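Local coordinates for protein chitinase (Chromobacterium violaceum, PDB 4TXG) that probably hydrolyses the glycosidic bonds of chitin with a family 18 glycoside hydrolase barrel, alongside a predicted chitin-binding module and a C-terminal beta-sheet region, at residues K716-G721 and F734-V739; E694-V699 and H768-L773. All blocks are in the same frame, centred on the assembly; numbering follows the deposited sequence.

How the interactions relate
Both contacts lie in one six-stranded sheet within the Chitinase C region near the C-terminus of the chain, their centres about 10 Å apart. Strand 694-700 comes first along the chain, then 716-719, 734-740 and 767-773, so the two strands of interaction 1 both fall between those of interaction 2. Four of the sheet's strands follow in the order 716-719, 734-740, 694-700, 767-773, with 776-780 and 656-657 beyond: interaction 1 joins the strand at one margin to its neighbour, and interaction 2 lies two strands further in. Strands 734-740 and 694-700 bind each other through backbone hydrogen bonds, among them Phe695 N with Val739 O, which makes the two contacts parts of one continuous antiparallel stretch.

Interaction 1 of 2, residues K716-G721 and F734-V739; sequences KVVSAG and FNRVSV. With CS (cesium ion), chain G.
Arg736 O receives two backbone N-H groups, from Val718 N at 2.8 Å and Ser719 N at 3.3 Å, the signature of a classic beta bulge in edge strand 716-719. Before the bulge, Lys716 and Ser738 form an antiparallel hydrogen-bonded pair; beyond it, Arg736 N binds Ser719 O. On one face CG2 of Val717 meets CG2 of Val737, the two side chains crossing at about a right angle. Val718 packs with both branches: CG1 on CB of Ser738 (3.5 Å), CG2 against Arg736 O.

Asn735 can be followed outward. Its CB lies 4.1 Å from Val717 CG1 and close to Ser719 O. With CG anti to the carbonyl carbon (chi1 -62°), the amide reaches the turn after the bulge, where CG comes within 3.9 Å of Gly721 N. At the tip OD1 lies 3.3 Å from Ala720 CA and accepts a weak, bent bond from Gly721 N (2.8 Å, 126°) as well as a hydrogen bond from His722 N.

A cesium ion contacts Ser719 OG, Phe734 O and a water. Neutral oxygens thus supply these contacts, while the buried amide oxygen of Asn735 ties the departing chain to strand 734-740 through backbone N-H groups.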
ATOM      1  N   LYS A 716     -22.829  15.869 -13.192  1.00 15.60           N
ATOM      2  CA  LYS A 716     -22.754  14.695 -14.058  1.00 20.14           C
ATOM      3  C   LYS A 716     -21.372  14.504 -14.663  1.00 19.02           C
ATOM      4  O   LYS A 716     -20.545  15.413 -14.665  1.00 14.71           O
ATOM      5  CB  LYS A 716     -23.785  14.800 -15.179  1.00 24.48           C
ATOM      6  CG  LYS A 716     -23.483  15.885 -16.195  1.00 28.80           C
ATOM      7  CD  LYS A 716     -24.656  16.061 -17.150  1.00 39.08           C
ATOM      8  CE  LYS A 716     -24.296  16.933 -18.342  1.00 45.47           C
ATOM      9  NZ  LYS A 716     -23.726  18.248 -17.937  1.00 47.91           N
ATOM     10  N   VAL A 717     -21.127  13.309 -15.187  1.00 17.10           N
ATOM     11  CA  VAL A 717     -19.899  13.046 -15.922  1.00 17.05           C
ATOM     12  C   VAL A 717     -19.991  13.637 -17.318  1.00 17.12           C
ATOM     13  O   VAL A 717     -20.943  13.354 -18.052  1.00 18.77           O
ATOM     14  CB  VAL A 717     -19.625  11.532 -16.007  1.00 14.88           C
ATOM     15  CG1 VAL A 717     -18.471  11.235 -16.970  1.00 16.27           C
ATOM     16  CG2 VAL A 717     -19.350  10.983 -14.614  1.00 16.52           C
ATOM     17  N   VAL A 718     -19.015  14.464 -17.687  1.00 14.28           N
ATOM     18  CA  VAL A 718     -18.990  15.048 -19.021  1.00 17.92           C
ATOM     19  C   VAL A 718     -17.983  14.336 -19.915  1.00 20.37           C
ATOM     20  O   VAL A 718     -18.006  14.479 -21.139  1.00 20.96           O
ATOM     21  CB  VAL A 718     -18.665  16.562 -18.987  1.00 20.39           C
ATOM     22  CG1 VAL A 718     -19.859  17.329 -18.457  1.00 22.49           C
ATOM     23  CG2 VAL A 718     -17.420  16.841 -18.144  1.00 23.12           C
ATOM     24  N   SER A 719     -17.108  13.553 -19.300  1.00 17.16           N
ATOM     25  CA  SER A 719     -16.090  12.820 -20.041  1.00 19.10           C
ATOM     26  C   SER A 719     -15.774  11.518 -19.321  1.00 20.32           C
ATOM     27  O   SER A 719     -15.104  11.519 -18.285  1.00 17.88           O
ATOM     28  CB  SER A 719     -14.827  13.663 -20.202  1.00 22.94           C
ATOM     29  OG  SER A 719     -13.843  12.957 -20.938  1.00 30.90           O
ATOM     30  N   ALA A 720     -16.260  10.409 -19.863  1.00 17.76           N
ATOM     31  CA  ALA A 720     -16.083   9.121 -19.210  1.00 19.78           C
ATOM     32  C   ALA A 720     -14.790   8.459 -19.659  1.00 17.31           C
ATOM     33  O   ALA A 720     -14.644   8.104 -20.822  1.00 20.46           O
ATOM     34  CB  ALA A 720     -17.273   8.209 -19.496  1.00 17.08           C
ATOM     35  N   GLY A 721     -13.853   8.288 -18.734  1.00 11.74           N
ATOM     36  CA  GLY A 721     -12.639   7.563 -19.046  1.00 11.97           C
ATOM     37  C   GLY A 721     -12.865   6.067 -19.059  1.00 13.00           C
ATOM     38  O   GLY A 721     -12.093   5.312 -19.648  1.00 11.13           O
ATOM     39  N   PHE A 734      -9.606   8.731 -15.460  1.00  7.40           N
ATOM     40  CA  PHE A 734     -10.584   9.621 -14.843  1.00  7.27           C
ATOM     41  C   PHE A 734     -11.881   9.742 -15.594  1.00  8.30           C
ATOM     42  O   PHE A 734     -11.922   9.710 -16.823  1.00  8.87           O
ATOM     43  CB  PHE A 734      -9.998  11.026 -14.683  1.00  8.48           C
ATOM     44  CG  PHE A 734      -8.735  11.060 -13.882  1.00  7.93           C
ATOM     45  CD1 PHE A 734      -8.758  10.757 -12.529  1.00  9.41           C
ATOM     46  CD2 PHE A 734      -7.527  11.382 -14.481  1.00 10.62           C
ATOM     47  CE1 PHE A 734      -7.592  10.795 -11.778  1.00  8.53           C
ATOM     48  CE2 PHE A 734      -6.348  11.404 -13.739  1.00 11.88           C
ATOM     49  CZ  PHE A 734      -6.379  11.116 -12.391  1.00  7.52           C
ATOM     50  N   ASN A 735     -12.941   9.915 -14.816  1.00  7.41           N
ATOM     51  CA  ASN A 735     -14.200  10.410 -15.335  1.00  8.87           C
ATOM     52  C   ASN A 735     -14.306  11.878 -14.945  1.00 10.40           C
ATOM     53  O   ASN A 735     -14.387  12.195 -13.757  1.00 10.82           O
ATOM     54  CB  ASN A 735     -15.370   9.610 -14.764  1.00  8.13           C
ATOM     55  CG  ASN A 735     -15.319   8.154 -15.156  1.00 10.49           C
ATOM     56  OD1 ASN A 735     -15.106   7.828 -16.320  1.00 11.85           O
ATOM     57  ND2 ASN A 735     -15.502   7.267 -14.180  1.00 11.38           N
ATOM     58  N   ARG A 736     -14.288  12.777 -15.919  1.00  9.92           N
ATOM     59  CA  ARG A 736     -14.359  14.189 -15.565  1.00 10.29           C
ATOM     60  C   ARG A 736     -15.802  14.594 -15.324  1.00  9.98           C
ATOM     61  O   ARG A 736     -16.686  14.302 -16.123  1.00 10.08           O
ATOM     62  CB  ARG A 736     -13.725  15.073 -16.636  1.00 11.26           C
ATOM     63  CG  ARG A 736     -13.526  16.508 -16.140  1.00  9.71           C
ATOM     64  CD  ARG A 736     -12.434  17.254 -16.895  1.00 11.43           C
ATOM     65  NE  ARG A 736     -12.195  18.557 -16.272  1.00 10.06           N
ATOM     66  CZ  ARG A 736     -11.385  18.751 -15.236  1.00 11.25           C
ATOM     67  NH1 ARG A 736     -10.718  17.731 -14.691  1.00  8.52           N
ATOM     68  NH2 ARG A 736     -11.242  19.973 -14.739  1.00 10.90           N
ATOM     69  N   VAL A 737     -16.019  15.272 -14.204  1.00  7.84           N
ATOM     70  CA  VAL A 737     -17.348  15.640 -13.727  1.00  9.60           C
ATOM     71  C   VAL A 737     -17.548  17.143 -13.881  1.00 12.13           C
ATOM     72  O   VAL A 737     -16.590  17.899 -13.770  1.00 11.56           O
ATOM     73  CB  VAL A 737     -17.510  15.217 -12.253  1.00 16.26           C
ATOM     74  CG1 VAL A 737     -18.673  15.926 -11.578  1.00 19.74           C
ATOM     75  CG2 VAL A 737     -17.649  13.707 -12.169  1.00 18.94           C
ATOM     76  N   SER A 738     -18.776  17.562 -14.175  1.00  9.79           N
ATOM     77  CA  SER A 738     -19.121  18.977 -14.223  1.00 11.20           C
ATOM     78  C   SER A 738     -20.310  19.259 -13.320  1.00 13.16           C
ATOM     79  O   SER A 738     -21.292  18.520 -13.313  1.00 12.33           O
ATOM     80  CB  SER A 738     -19.444  19.410 -15.652  1.00 15.36           C
ATOM     81  OG  SER A 738     -20.095  20.675 -15.679  1.00 18.51           O
ATOM     82  N   VAL A 739     -20.219  20.336 -12.554  1.00 12.45           N
ATOM     83  CA  VAL A 739     -21.395  20.852 -11.875  1.00 13.94           C
ATOM     84  C   VAL A 739     -21.366  22.371 -11.996  1.00 12.16           C
ATOM     85  O   VAL A 739     -20.311  22.988 -11.894  1.00 13.59           O
ATOM     86  CB  VAL A 739     -21.463  20.408 -10.399  1.00 16.55           C
ATOM     87  CG1 VAL A 739     -20.253  20.928  -9.615  1.00 14.33           C
ATOM     88  CG2 VAL A 739     -22.793  20.862  -9.758  1.00 20.68           C
TER
HETATM   89 CS    CS G 806     -11.494  11.507 -19.251  1.00 92.17          CS
HETATM   90  O   HOH W   1     -23.607  19.396 -14.779  1.00 40.33           O
HETATM   91  O   HOH W   2     -10.180  13.910 -17.516  1.00 19.88           O

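Interaction 2 of 2, residues E694-V699 and H768-L773; sequences EFQFDV and HYTVGL
In the six-stranded sheet of the Chitinase C region, strands 694-699 and 768-773 run antiparallel, their axes 4.7 Å apart at closest approach. Two hydrogen-bonded pairs, Glu694 with Gly772 and Gln696 with Thr770, flank the non-hydrogen-bonded pair Phe695-Val771.

The two faces differ in chemistry. On the apolar one, Val771 lies alongside Phe695 and sets CG2 at the ring edge, 3.9 Å from CD1. Further along, CB of Phe697 sits over one face of the Tyr769 ring, 3.4 Å from CD2. With CG of Phe697 placed between its backbone N and carbonyl carbon (chi1 46°), the phenyl ring stays beside Tyr769, the two planes inclined at 43°.

The polar face carries Glu694, Gln696 and Thr770. Gln696 NE2 donates a nearly straight bond to Glu694 OE2 (2.9 Å), meeting it from above the carboxylate plane, and the same OE2 takes a hydrogen bond from Ser738 OG of strand 734-740; a water links Gln696 OE1 to Thr770 OG1. At the far end His768 ND1 donates to the anti lone pair of Asp698 OD2 at 2.8 Å; OD2 meets the ring at its edge, close to the imidazole plane, while the carboxylate plane is turned 87° against the ring. This bond would favour a proton on ND1.

Arg736, on strand 734-740, reaches across this same face: it forms a salt bridge with Asp698 OD1 and hydrogen bonds to Gln696 OE1, Thr770 OG1 and His768 O. Strand 734-740 borders 694-700 on one side, and strand 776-780 borders 767-773 on the other, where Ile780 touches both Tyr769 and Val771.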
ATOM      1  N   GLU A 694     -19.032  27.205 -14.024  1.00 10.57           N
ATOM      2  CA  GLU A 694     -18.890  25.749 -14.119  1.00 10.35           C
ATOM      3  C   GLU A 694     -17.671  25.227 -13.379  1.00 12.92           C
ATOM      4  O   GLU A 694     -16.556  25.705 -13.578  1.00 13.95           O
ATOM      5  CB  GLU A 694     -18.813  25.304 -15.581  1.00 12.54           C
ATOM      6  CG  GLU A 694     -18.716  23.790 -15.737  1.00 14.03           C
ATOM      7  CD  GLU A 694     -18.684  23.347 -17.184  1.00 20.25           C
ATOM      8  OE1 GLU A 694     -18.470  24.210 -18.061  1.00 21.71           O
ATOM      9  OE2 GLU A 694     -18.879  22.136 -17.439  1.00 17.49           O
ATOM     10  N   PHE A 695     -17.889  24.237 -12.523  1.00  9.07           N
ATOM     11  CA  PHE A 695     -16.789  23.589 -11.833  1.00  8.69           C
ATOM     12  C   PHE A 695     -16.602  22.210 -12.437  1.00 10.84           C
ATOM     13  O   PHE A 695     -17.578  21.484 -12.608  1.00 13.57           O
ATOM     14  CB  PHE A 695     -17.064  23.484 -10.330  1.00  8.56           C
ATOM     15  CG  PHE A 695     -17.491  24.788  -9.695  1.00 12.23           C
ATOM     16  CD1 PHE A 695     -16.590  25.831  -9.553  1.00 13.56           C
ATOM     17  CD2 PHE A 695     -18.782  24.950  -9.222  1.00 13.82           C
ATOM     18  CE1 PHE A 695     -16.973  27.033  -8.966  1.00 12.75           C
ATOM     19  CE2 PHE A 695     -19.177  26.152  -8.627  1.00 17.25           C
ATOM     20  CZ  PHE A 695     -18.260  27.190  -8.500  1.00 12.79           C
ATOM     21  N   GLN A 696     -15.365  21.859 -12.783  1.00  9.43           N
ATOM     22  CA  GLN A 696     -15.071  20.500 -13.232  1.00  8.14           C
ATOM     23  C   GLN A 696     -13.947  19.902 -12.399  1.00  9.93           C
ATOM     24  O   GLN A 696     -13.122  20.626 -11.848  1.00 10.26           O
ATOM     25  CB  GLN A 696     -14.676  20.468 -14.708  1.00  8.36           C
ATOM     26  CG  GLN A 696     -15.791  20.820 -15.672  1.00 12.40           C
ATOM     27  CD  GLN A 696     -15.409  20.553 -17.118  1.00 16.10           C
ATOM     28  OE1 GLN A 696     -14.321  20.043 -17.407  1.00 19.39           O
ATOM     29  NE2 GLN A 696     -16.308  20.884 -18.036  1.00 14.99           N
ATOM     30  N   PHE A 697     -13.921  18.579 -12.305  1.00  9.95           N
ATOM     31  CA  PHE A 697     -12.811  17.903 -11.647  1.00  7.36           C
ATOM     32  C   PHE A 697     -12.778  16.442 -12.076  1.00  7.57           C
ATOM     33  O   PHE A 697     -13.770  15.912 -12.582  1.00  9.36           O
ATOM     34  CB  PHE A 697     -12.899  18.019 -10.119  1.00 10.18           C
ATOM     35  CG  PHE A 697     -14.267  17.729  -9.548  1.00 10.26           C
ATOM     36  CD1 PHE A 697     -14.631  16.433  -9.197  1.00 12.84           C
ATOM     37  CD2 PHE A 697     -15.174  18.754  -9.336  1.00 12.42           C
ATOM     38  CE1 PHE A 697     -15.885  16.162  -8.661  1.00 12.86           C
ATOM     39  CE2 PHE A 697     -16.428  18.490  -8.801  1.00 15.24           C
ATOM     40  CZ  PHE A 697     -16.784  17.192  -8.465  1.00 14.49           C
ATOM     41  N   ASP A 698     -11.622  15.815 -11.890  1.00  8.04           N
ATOM     42  CA  ASP A 698     -11.436  14.405 -12.229  1.00  9.90           C
ATOM     43  C   ASP A 698     -11.785  13.503 -11.053  1.00  9.57           C
ATOM     44  O   ASP A 698     -11.275  13.679  -9.947  1.00 10.14           O
ATOM     45  CB  ASP A 698      -9.989  14.135 -12.659  1.00  9.81           C
ATOM     46  CG  ASP A 698      -9.671  14.674 -14.036  1.00 12.46           C
ATOM     47  OD1 ASP A 698     -10.598  14.831 -14.862  1.00 12.24           O
ATOM     48  OD2 ASP A 698      -8.475  14.926 -14.292  1.00 11.68           O
ATOM     49  N   VAL A 699     -12.662  12.539 -11.302  1.00  8.89           N
ATOM     50  CA  VAL A 699     -12.963  11.483 -10.347  1.00  7.87           C
ATOM     51  C   VAL A 699     -12.308  10.201 -10.856  1.00  6.63           C
ATOM     52  O   VAL A 699     -12.463   9.867 -12.031  1.00  8.76           O
ATOM     53  CB  VAL A 699     -14.489  11.308 -10.192  1.00 11.42           C
ATOM     54  CG1 VAL A 699     -14.829  10.183  -9.220  1.00 11.66           C
ATOM     55  CG2 VAL A 699     -15.101  12.631  -9.727  1.00 13.70           C
ATOM     56  N   HIS A 768      -7.547  17.906 -10.030  1.00  8.82           N
ATOM     57  CA  HIS A 768      -7.546  18.570 -11.341  1.00 10.88           C
ATOM     58  C   HIS A 768      -8.804  19.407 -11.543  1.00 10.64           C
ATOM     59  O   HIS A 768      -9.539  19.257 -12.529  1.00  9.53           O
ATOM     60  CB  HIS A 768      -7.385  17.540 -12.456  1.00 12.27           C
ATOM     61  CG  HIS A 768      -6.233  16.612 -12.241  1.00 13.83           C
ATOM     62  ND1 HIS A 768      -6.224  15.310 -12.694  1.00 14.01           N
ATOM     63  CD2 HIS A 768      -5.056  16.788 -11.586  1.00 14.93           C
ATOM     64  CE1 HIS A 768      -5.087  14.730 -12.351  1.00 14.89           C
ATOM     65  NE2 HIS A 768      -4.361  15.608 -11.675  1.00 13.54           N
ATOM     66  N   TYR A 769      -9.020  20.316 -10.598  1.00  9.51           N
ATOM     67  CA  TYR A 769     -10.179  21.202 -10.613  1.00  7.77           C
ATOM     68  C   TYR A 769     -10.028  22.340 -11.605  1.00 11.88           C
ATOM     69  O   TYR A 769      -8.940  22.900 -11.765  1.00 12.58           O
ATOM     70  CB  TYR A 769     -10.414  21.791  -9.215  1.00  7.71           C
ATOM     71  CG  TYR A 769     -10.809  20.777  -8.169  1.00 11.52           C
ATOM     72  CD1 TYR A 769      -9.844  20.110  -7.419  1.00 11.50           C
ATOM     73  CD2 TYR A 769     -12.148  20.507  -7.917  1.00 12.19           C
ATOM     74  CE1 TYR A 769     -10.211  19.179  -6.459  1.00 11.77           C
ATOM     75  CE2 TYR A 769     -12.519  19.581  -6.970  1.00 14.58           C
ATOM     76  CZ  TYR A 769     -11.546  18.925  -6.240  1.00 14.90           C
ATOM     77  OH  TYR A 769     -11.921  18.005  -5.286  1.00 16.54           O
ATOM     78  N   THR A 770     -11.122  22.691 -12.271  1.00 10.44           N
ATOM     79  CA  THR A 770     -11.150  23.950 -13.015  1.00  9.07           C
ATOM     80  C   THR A 770     -12.410  24.730 -12.704  1.00 10.03           C
ATOM     81  O   THR A 770     -13.450  24.160 -12.345  1.00 10.01           O
ATOM     82  CB  THR A 770     -11.067  23.749 -14.546  1.00 10.28           C
ATOM     83  OG1 THR A 770     -12.106  22.867 -14.986  1.00 11.58           O
ATOM     84  CG2 THR A 770      -9.707  23.191 -14.952  1.00 12.04           C
ATOM     85  N   VAL A 771     -12.307  26.045 -12.850  1.00 10.32           N
ATOM     86  CA  VAL A 771     -13.449  26.930 -12.677  1.00 10.29           C
ATOM     87  C   VAL A 771     -13.691  27.652 -13.994  1.00 14.30           C
ATOM     88  O   VAL A 771     -12.802  28.341 -14.499  1.00 13.06           O
ATOM     89  CB  VAL A 771     -13.215  27.942 -11.538  1.00  9.44           C
ATOM     90  CG1 VAL A 771     -14.412  28.894 -11.412  1.00 10.61           C
ATOM     91  CG2 VAL A 771     -12.964  27.202 -10.221  1.00  9.08           C
ATOM     92  N   GLY A 772     -14.883  27.471 -14.560  1.00 11.29           N
ATOM     93  CA  GLY A 772     -15.239  28.105 -15.813  1.00 11.55           C
ATOM     94  C   GLY A 772     -16.037  29.357 -15.520  1.00 16.60           C
ATOM     95  O   GLY A 772     -17.197  29.292 -15.111  1.00 15.10           O
ATOM     96  N   LEU A 773     -15.402  30.501 -15.735  1.00 15.07           N
ATOM     97  CA  LEU A 773     -15.928  31.777 -15.267  1.00 18.14           C
ATOM     98  C   LEU A 773     -15.920  32.813 -16.377  1.00 18.01           C
ATOM     99  O   LEU A 773     -14.858  33.172 -16.879  1.00 17.03           O
ATOM    100  CB  LEU A 773     -15.094  32.260 -14.078  1.00 18.29           C
ATOM    101  CG  LEU A 773     -15.294  33.668 -13.542  1.00 21.20           C
ATOM    102  CD1 LEU A 773     -16.722  33.854 -13.077  1.00 23.62           C
ATOM    103  CD2 LEU A 773     -14.316  33.920 -12.401  1.00 23.04           C
TER
HETATM  104  O   HOH W   3     -14.575  24.175 -15.346  1.00 14.41           O
HETATM  105  O   HOH W   4     -11.801  21.772 -17.581  1.00 24.34           O